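Local coordinates for protein putative oxidoreductase molybdopterin-binding subunit (Sulfolobus tokodaii, PDB 4ZOH) that probably serves as the large subunit of a molybdenum-containing oxidoreductase of the xanthine dehydrogenase and aldehyde oxidase family, holding the pterin cytosine dinucleotide cofactor, at residues A[32-37]-A[237-242]; A[386-391]-A[568-573]; A[425-430]-A[540-545]. All blocks are in the same frame, centred on the assembly; numbering follows the deposited sequence.

Interaction 1: residues A[32-37]-A[237-242]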
# COMPACT_ATOMS: atom_id res chain seq x y z
N LEU A 32 2.26 -12.78 -0.37
CA LEU A 32 2.92 -13.98 -0.83
C LEU A 32 3.20 -13.89 -2.35
O LEU A 32 2.55 -13.11 -3.07
CB LEU A 32 2.03 -15.22 -0.55
CG LEU A 32 1.75 -15.56 0.93
CD1 LEU A 32 0.71 -16.68 1.05
CD2 LEU A 32 3.04 -16.01 1.55
N PHE A 33 4.17 -14.67 -2.83
CA PHE A 33 4.51 -14.66 -4.25
C PHE A 33 4.03 -15.92 -4.93
O PHE A 33 4.16 -17.01 -4.38
CB PHE A 33 6.01 -14.45 -4.48
CG PHE A 33 6.32 -14.06 -5.88
CD1 PHE A 33 6.60 -15.06 -6.86
CD2 PHE A 33 6.20 -12.69 -6.29
CE1 PHE A 33 6.83 -14.69 -8.18
CE2 PHE A 33 6.42 -12.33 -7.63
CZ PHE A 33 6.76 -13.33 -8.57
N VAL A 34 3.45 -15.74 -6.12
CA VAL A 34 2.80 -16.80 -6.92
C VAL A 34 3.54 -16.99 -8.24
O VAL A 34 3.79 -16.01 -8.96
CB VAL A 34 1.30 -16.43 -7.14
CG1 VAL A 34 0.51 -17.43 -7.99
CG2 VAL A 34 0.58 -16.25 -5.78
N ALA A 35 3.90 -18.22 -8.58
CA ALA A 35 4.45 -18.51 -9.90
C ALA A 35 3.65 -19.67 -10.51
O ALA A 35 3.10 -20.51 -9.76
CB ALA A 35 5.95 -18.83 -9.79
N PHE A 36 3.58 -19.71 -11.84
CA PHE A 36 2.91 -20.79 -12.54
C PHE A 36 3.89 -21.78 -13.15
O PHE A 36 4.89 -21.38 -13.74
CB PHE A 36 1.93 -20.25 -13.57
CG PHE A 36 0.83 -19.46 -12.97
CD1 PHE A 36 -0.49 -20.00 -12.90
CD2 PHE A 36 1.07 -18.15 -12.46
CE1 PHE A 36 -1.53 -19.29 -12.33
CE2 PHE A 36 0.01 -17.44 -11.89
CZ PHE A 36 -1.29 -18.00 -11.81
N VAL A 37 3.61 -23.08 -12.97
CA VAL A 37 4.26 -24.18 -13.72
C VAL A 37 3.56 -24.20 -15.06
O VAL A 37 2.32 -24.07 -15.13
CB VAL A 37 4.10 -25.57 -13.01
CG1 VAL A 37 4.86 -26.69 -13.77
CG2 VAL A 37 4.59 -25.51 -11.55
N LYS A 237 -4.45 -14.14 2.11
CA LYS A 237 -3.27 -13.28 2.13
C LYS A 237 -3.24 -12.57 0.78
O LYS A 237 -3.87 -13.03 -0.19
CB LYS A 237 -1.97 -14.05 2.36
CG LYS A 237 -1.93 -15.01 3.55
CD LYS A 237 -1.64 -14.25 4.83
CE LYS A 237 -1.81 -15.17 6.03
NZ LYS A 237 -1.28 -14.50 7.24
N PRO A 238 -2.59 -11.40 0.73
CA PRO A 238 -2.33 -10.84 -0.57
C PRO A 238 -1.32 -11.71 -1.37
O PRO A 238 -0.43 -12.33 -0.78
CB PRO A 238 -1.72 -9.48 -0.25
CG PRO A 238 -2.02 -9.22 1.21
CD PRO A 238 -2.00 -10.58 1.83
N LEU A 239 -1.52 -11.78 -2.68
CA LEU A 239 -0.80 -12.70 -3.54
C LEU A 239 -0.35 -11.84 -4.73
O LEU A 239 -1.21 -11.25 -5.43
CB LEU A 239 -1.81 -13.75 -4.06
CG LEU A 239 -2.57 -14.69 -3.05
CD1 LEU A 239 -3.29 -15.77 -3.89
CD2 LEU A 239 -1.67 -15.34 -1.98
N LYS A 240 0.96 -11.80 -4.92
CA LYS A 240 1.63 -11.07 -6.00
C LYS A 240 2.06 -12.07 -7.07
O LYS A 240 2.75 -13.06 -6.78
CB LYS A 240 2.90 -10.36 -5.45
CG LYS A 240 3.80 -9.69 -6.49
CD LYS A 240 3.17 -8.36 -7.00
CE LYS A 240 3.19 -7.21 -5.97
NZ LYS A 240 4.64 -6.84 -5.71
N TRP A 241 1.66 -11.79 -8.30
CA TRP A 241 2.14 -12.60 -9.38
C TRP A 241 2.93 -11.70 -10.38
O TRP A 241 2.36 -10.69 -10.89
CB TRP A 241 0.93 -13.18 -10.12
CG TRP A 241 1.36 -13.74 -11.49
CD1 TRP A 241 2.25 -14.73 -11.72
CD2 TRP A 241 0.95 -13.28 -12.80
NE1 TRP A 241 2.37 -14.97 -13.10
CE2 TRP A 241 1.58 -14.10 -13.76
CE3 TRP A 241 0.07 -12.28 -13.24
CZ2 TRP A 241 1.38 -13.92 -15.17
CZ3 TRP A 241 -0.17 -12.15 -14.64
CH2 TRP A 241 0.51 -12.95 -15.58
N VAL A 242 4.19 -12.06 -10.66
CA VAL A 242 4.93 -11.38 -11.74
C VAL A 242 5.70 -12.44 -12.54
O VAL A 242 6.59 -13.04 -12.03
CB VAL A 242 5.90 -10.30 -11.25
CG1 VAL A 242 6.60 -9.60 -12.45
CG2 VAL A 242 5.18 -9.27 -10.39
O HOH W 1 5.49 -15.67 -11.17
O HOH W 2 4.44 -17.19 -13.32
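Leu32, Phe33 and Val34 lie beside Leu239, Lys240 and Trp241 on parallel strands. Three backbone hydrogen bonds join them. Leu32 N donates to Pro238 O at 2.8 Å. Leu32 O takes Lys240 N, nearly straight at 177°. Val34 N then reaches Lys240 O, which also receives a CA-H...O contact from Phe33.

Two waters extend this polar seam. One donates to both Val34 O and Val242 O. The other accepts from Phe36 N and from Trp241 NE1, a water bridge between the indole N-H and the backbone of the first strand.

The aromatic contact is T-shaped. Phe36 turns its edge to the face of the five-membered ring of Trp241, with centroids 5.0 Å apart and planes at 83°. Phe36 CE2 lies 3.5 Å from Trp241 CD1.

Side chains pack on both faces of the sheet. On the face of Leu32, Val34 CG2 meets Leu239 CB at 3.9 Å. Leu32 CB touches Leu239 CD2. On the other face, the Phe33 ring has CG anti to the backbone N (chi1 -164°) and leans over to the second strand. Phe33 CZ comes 4.1 Å from Val242 CB. Lys240 CG packs by Phe33 CD2, while its NZ turns off to salt bridges with Asp24 and Glu27. The ring also has a polar neighbour, Lys240 O, over one face. Replacing Phe33 with an alanine would probably open a gap beside Val242 and leave the Lys240 methylenes without their aromatic neighbour.

Strand 79-85 pairs with the other edge of 32-37, and helix 223-235 covers Val34, Phe36 and Trp241. The pairing thus joins the a/b hammerhead region and the molybdopterin-binding region in one mixed beta-sheet.

Interaction 2: residues A[386-391]-A[568-573]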
# COMPACT_ATOMS: atom_id res chain seq x y z
N LYS A 386 -7.64 11.23 -52.28
CA LYS A 386 -6.90 11.67 -53.48
C LYS A 386 -6.06 12.88 -53.15
O LYS A 386 -4.87 12.90 -53.44
CB LYS A 386 -7.87 12.05 -54.60
CG LYS A 386 -8.25 10.90 -55.49
CD LYS A 386 -7.40 10.87 -56.73
CE LYS A 386 -8.29 10.43 -57.86
NZ LYS A 386 -7.49 10.62 -59.10
N LYS A 387 -6.70 13.83 -52.50
CA LYS A 387 -6.10 15.11 -52.15
C LYS A 387 -4.95 14.96 -51.19
O LYS A 387 -3.93 15.65 -51.31
CB LYS A 387 -7.17 16.00 -51.55
CG LYS A 387 -6.75 17.36 -51.01
CD LYS A 387 -8.03 18.18 -50.90
CE LYS A 387 -7.71 19.66 -50.78
NZ LYS A 387 -7.94 20.17 -49.39
N LEU A 388 -5.11 14.04 -50.23
CA LEU A 388 -4.02 13.71 -49.31
C LEU A 388 -2.89 13.06 -50.07
O LEU A 388 -1.75 13.35 -49.80
CB LEU A 388 -4.48 12.83 -48.14
CG LEU A 388 -3.48 12.83 -47.01
CD1 LEU A 388 -4.12 12.96 -45.65
CD2 LEU A 388 -2.70 11.55 -47.09
N LEU A 389 -3.20 12.17 -51.01
CA LEU A 389 -2.16 11.59 -51.85
C LEU A 389 -1.43 12.65 -52.73
O LEU A 389 -0.20 12.51 -52.95
CB LEU A 389 -2.75 10.51 -52.74
CG LEU A 389 -3.11 9.15 -52.16
CD1 LEU A 389 -3.96 8.38 -53.19
CD2 LEU A 389 -1.84 8.37 -51.89
N GLU A 390 -2.15 13.69 -53.20
CA GLU A 390 -1.50 14.76 -54.02
C GLU A 390 -0.50 15.48 -53.12
O GLU A 390 0.65 15.62 -53.49
CB GLU A 390 -2.49 15.77 -54.64
CG GLU A 390 -3.63 15.19 -55.50
CD GLU A 390 -3.26 14.86 -56.96
OE1 GLU A 390 -2.13 14.39 -57.27
OE2 GLU A 390 -4.14 15.04 -57.83
N ILE A 391 -0.93 15.83 -51.90
CA ILE A 391 -0.02 16.41 -50.91
C ILE A 391 1.22 15.53 -50.73
O ILE A 391 2.36 16.01 -50.63
CB ILE A 391 -0.72 16.68 -49.55
CG1 ILE A 391 -1.67 17.87 -49.67
CG2 ILE A 391 0.31 16.92 -48.45
CD1 ILE A 391 -2.79 17.94 -48.62
N TYR A 568 -6.81 8.04 -42.43
CA TYR A 568 -6.13 7.50 -43.61
C TYR A 568 -4.84 8.30 -43.79
O TYR A 568 -4.70 9.41 -43.26
CB TYR A 568 -7.05 7.66 -44.88
CG TYR A 568 -7.49 9.11 -45.12
CD1 TYR A 568 -6.79 9.93 -46.04
CD2 TYR A 568 -8.54 9.68 -44.39
CE1 TYR A 568 -7.20 11.26 -46.24
CE2 TYR A 568 -8.93 11.00 -44.57
CZ TYR A 568 -8.24 11.79 -45.49
OH TYR A 568 -8.60 13.11 -45.65
N GLY A 569 -3.89 7.76 -44.55
CA GLY A 569 -2.75 8.56 -44.91
C GLY A 569 -1.84 7.86 -45.86
O GLY A 569 -2.16 6.78 -46.34
N VAL A 570 -0.71 8.50 -46.16
CA VAL A 570 0.30 7.91 -47.05
C VAL A 570 1.67 8.05 -46.34
O VAL A 570 1.96 9.11 -45.76
CB VAL A 570 0.24 8.55 -48.49
CG1 VAL A 570 0.27 10.09 -48.42
CG2 VAL A 570 1.42 8.09 -49.33
N HIS A 571 2.50 6.99 -46.39
CA HIS A 571 3.74 6.95 -45.69
C HIS A 571 4.72 6.55 -46.75
O HIS A 571 4.33 5.94 -47.73
CB HIS A 571 3.75 5.91 -44.51
CG HIS A 571 2.93 6.35 -43.31
ND1 HIS A 571 3.25 5.98 -42.01
CD2 HIS A 571 1.81 7.12 -43.22
CE1 HIS A 571 2.41 6.58 -41.18
NE2 HIS A 571 1.49 7.23 -41.88
N LEU A 572 5.99 6.92 -46.53
CA LEU A 572 7.02 6.78 -47.51
C LEU A 572 8.33 6.52 -46.81
O LEU A 572 8.57 7.08 -45.76
CB LEU A 572 7.14 8.12 -48.26
CG LEU A 572 5.92 8.61 -48.98
CD1 LEU A 572 5.37 9.76 -48.21
CD2 LEU A 572 6.35 9.16 -50.34
N ALA A 573 9.15 5.64 -47.36
CA ALA A 573 10.44 5.38 -46.78
C ALA A 573 11.50 5.31 -47.86
O ALA A 573 11.18 4.97 -48.99
CB ALA A 573 10.42 4.08 -46.02
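Leu388 points from its helix toward the strand and parts its two methyl groups between different neighbours. CD1 approaches the tyrosine ring obliquely, 3.6 Å from Tyr568 CE1. CB of Leu388 also lies close to that same ring carbon. CD2 goes to the backbone, 3.7 Å from Gly569 CA, and continues to Val570 CG1 at 3.6 Å. The Leu388 and Val570 side chains slide past each other in opposite directions. Gly569 has no side chain, and a CB there would point away from the helix.

Tyr568 and Val570 both point toward the helix, as alternate residues of a strand do. The ring of Tyr568 has its CG between the backbone N and the carbonyl carbon (chi1 56°), which turns the ring toward the helix, where it lies across Leu388 at a slant. Its OH hydrogen-bonds to the backbone N of Asn384, just before the helix. Leu389, one residue further on, also reaches Val570. The two side chains cross at a slant, with Leu389 CD2 4.0 Å from Val570 CB.

The short helix and strand segments run at 24° to each other, with axes 8.1 Å apart at closest. This is a helix lying along a beta-sheet, with strands 405-412 and 583-593 flanking 568-577. Leu388 also touches Val591 and Asp593 of strand 583-593, and Leu389 packs on Leu363 of helix 358-365.

No hydrogen bond spans the two segments. Their direct contact therefore rests on buried apolar packing and shape, while the phenol of Tyr568 adds one hydrogen bond to Asn384, just ahead of the helix.

Interaction 3: residues A[425-430]-A[540-545]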
# COMPACT_ATOMS: atom_id res chain seq x y z
N ILE A 425 -16.62 14.57 -13.44
CA ILE A 425 -15.87 15.74 -13.00
C ILE A 425 -16.46 16.22 -11.69
O ILE A 425 -17.66 16.31 -11.54
CB ILE A 425 -15.78 16.86 -14.12
CG1 ILE A 425 -14.74 17.90 -13.80
CG2 ILE A 425 -17.13 17.57 -14.31
CD1 ILE A 425 -14.37 18.79 -15.02
N SER A 426 -15.62 16.61 -10.75
CA SER A 426 -16.14 16.93 -9.43
C SER A 426 -15.47 18.15 -8.83
O SER A 426 -14.25 18.29 -8.93
CB SER A 426 -15.86 15.69 -8.57
OG SER A 426 -16.23 15.92 -7.25
N VAL A 427 -16.20 18.97 -8.09
CA VAL A 427 -15.57 20.16 -7.51
C VAL A 427 -15.75 20.19 -6.02
O VAL A 427 -16.89 20.08 -5.52
CB VAL A 427 -16.15 21.48 -8.12
CG1 VAL A 427 -15.45 22.72 -7.54
CG2 VAL A 427 -16.07 21.41 -9.66
N LYS A 428 -14.64 20.36 -5.28
CA LYS A 428 -14.73 20.26 -3.80
C LYS A 428 -15.11 21.70 -3.28
O LYS A 428 -15.04 22.69 -4.03
CB LYS A 428 -13.40 19.81 -3.21
CG LYS A 428 -12.90 18.44 -3.71
CD LYS A 428 -11.83 17.81 -2.82
CE LYS A 428 -11.69 16.28 -3.14
NZ LYS A 428 -12.95 15.56 -2.78
N TYR A 429 -15.51 21.80 -2.03
CA TYR A 429 -15.92 23.08 -1.45
C TYR A 429 -14.89 24.17 -1.62
O TYR A 429 -15.31 25.31 -1.86
CB TYR A 429 -16.17 22.90 0.03
CG TYR A 429 -16.77 24.09 0.74
CD1 TYR A 429 -18.13 24.43 0.62
CD2 TYR A 429 -15.97 24.86 1.60
CE1 TYR A 429 -18.65 25.51 1.34
CE2 TYR A 429 -16.49 25.97 2.28
CZ TYR A 429 -17.82 26.27 2.18
OH TYR A 429 -18.27 27.35 2.91
N ASP A 430 -13.57 23.82 -1.46
CA ASP A 430 -12.47 24.81 -1.56
C ASP A 430 -12.26 25.19 -3.03
O ASP A 430 -11.55 26.14 -3.32
CB ASP A 430 -11.18 24.28 -0.93
CG ASP A 430 -10.83 22.83 -1.46
OD1 ASP A 430 -11.53 21.83 -1.09
OD2 ASP A 430 -9.95 22.73 -2.31
N GLU A 540 -16.85 31.49 -5.02
CA GLU A 540 -18.14 31.85 -4.40
C GLU A 540 -19.28 31.03 -4.96
O GLU A 540 -20.16 30.62 -4.21
CB GLU A 540 -18.49 33.36 -4.49
CG GLU A 540 -17.74 34.31 -3.56
CD GLU A 540 -17.47 35.67 -4.25
OE1 GLU A 540 -18.15 36.04 -5.27
OE2 GLU A 540 -16.56 36.39 -3.77
N ILE A 541 -19.29 30.76 -6.26
CA ILE A 541 -20.33 29.90 -6.82
C ILE A 541 -20.32 28.49 -6.14
O ILE A 541 -21.39 27.92 -5.81
CB ILE A 541 -20.20 29.79 -8.37
CG1 ILE A 541 -20.63 31.11 -9.08
CG2 ILE A 541 -21.05 28.64 -8.91
CD1 ILE A 541 -20.30 31.14 -10.56
N VAL A 542 -19.10 27.97 -5.97
CA VAL A 542 -18.86 26.62 -5.48
C VAL A 542 -19.33 26.57 -4.02
O VAL A 542 -20.14 25.73 -3.67
CB VAL A 542 -17.39 26.23 -5.61
CG1 VAL A 542 -17.11 24.94 -4.82
CG2 VAL A 542 -16.99 26.06 -7.08
N LYS A 543 -18.87 27.48 -3.17
CA LYS A 543 -19.35 27.46 -1.75
C LYS A 543 -20.87 27.59 -1.56
O LYS A 543 -21.50 26.91 -0.71
CB LYS A 543 -18.61 28.46 -0.94
CG LYS A 543 -17.15 28.19 -1.06
CD LYS A 543 -16.43 29.03 -0.05
CE LYS A 543 -14.94 28.76 -0.12
NZ LYS A 543 -14.51 28.97 1.26
N ASN A 544 -21.45 28.44 -2.39
CA ASN A 544 -22.88 28.60 -2.44
C ASN A 544 -23.59 27.38 -3.00
O ASN A 544 -24.68 27.09 -2.57
CB ASN A 544 -23.30 29.94 -3.11
CG ASN A 544 -23.03 31.13 -2.18
OD1 ASN A 544 -23.75 31.33 -1.19
ND2 ASN A 544 -21.92 31.86 -2.42
N ALA A 545 -22.98 26.65 -3.93
CA ALA A 545 -23.62 25.40 -4.37
C ALA A 545 -23.79 24.39 -3.22
O ALA A 545 -24.82 23.73 -3.13
CB ALA A 545 -22.87 24.76 -5.54
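Tyr429 has CG anti to its own amide nitrogen (chi1 -173°), which lays its ring beside the helix at Lys543. With CG of Lys543 anti to the carbonyl carbon (chi1 -56°) and the chain extended as far as CE, its methylenes lie over the ring face, the two side chains crossing at about a right angle. The result is a CH-pi contact. Lys543 CG stands 3.9 Å from the Tyr429 ring centroid, only 15° off the ring normal. Lys543 CB lies 3.7 Å from Tyr429 CE1, and CD lies over the CZ and CE2 side. The lysine NZ comes 3.7 Å from Tyr429 CE2. Lys543 CG also touches Tyr429 O at 3.5 Å, so the lysine packs against both the ring and the backbone of the same residue.

The second point of contact is Val542, which points toward the turn. Its CG1 fits against two successive carbonyls, 3.2 Å from Lys428 O and 3.5 Å from Tyr429 O. Its CG2 meets Val427 CG1 at 3.7 Å, the two valines crossing at a slant.

Here helix 538-547 packs against the end of strand 420-427 and the turn that leads to strand 433-437. These strands are antiparallel neighbours in a mixed sheet of the molybdopterin-binding region. Leu501 of helix 486-512 and Leu552 also touch Val427, adding to the apolar layer next to Val542.

Within the helix, Glu540 O accepts hydrogen bonds from both the backbone N and the side-chain ND2 of Asn544, which arrive from opposite faces of its plane. The turn also faces a second copy of this protein. Lys428 NZ donates hydrogen bonds to Thr472 O and Glu476 O of the second subunit, and Asp430 forms a salt bridge with Arg192 of that subunit.

How the interactions relate
From the N terminus, interaction 1 comes first. Strand 32-38 is joined about 200 residues later by strand 239-241, closing a loop that runs from the hammerhead region into the first molybdopterin-binding region. Interaction 2 opens only after that loop is closed, so the two are in series. It brings helix 385-401 to strand 568-577. Interaction 3 is nested inside this second loop and closes a smaller one, tying the end of strand 420-427 to helix 538-547. None of the three touches another. Their centres lie 44 to 50 Å apart, and interactions 1 and 2 are on opposite sides of the chain's centre.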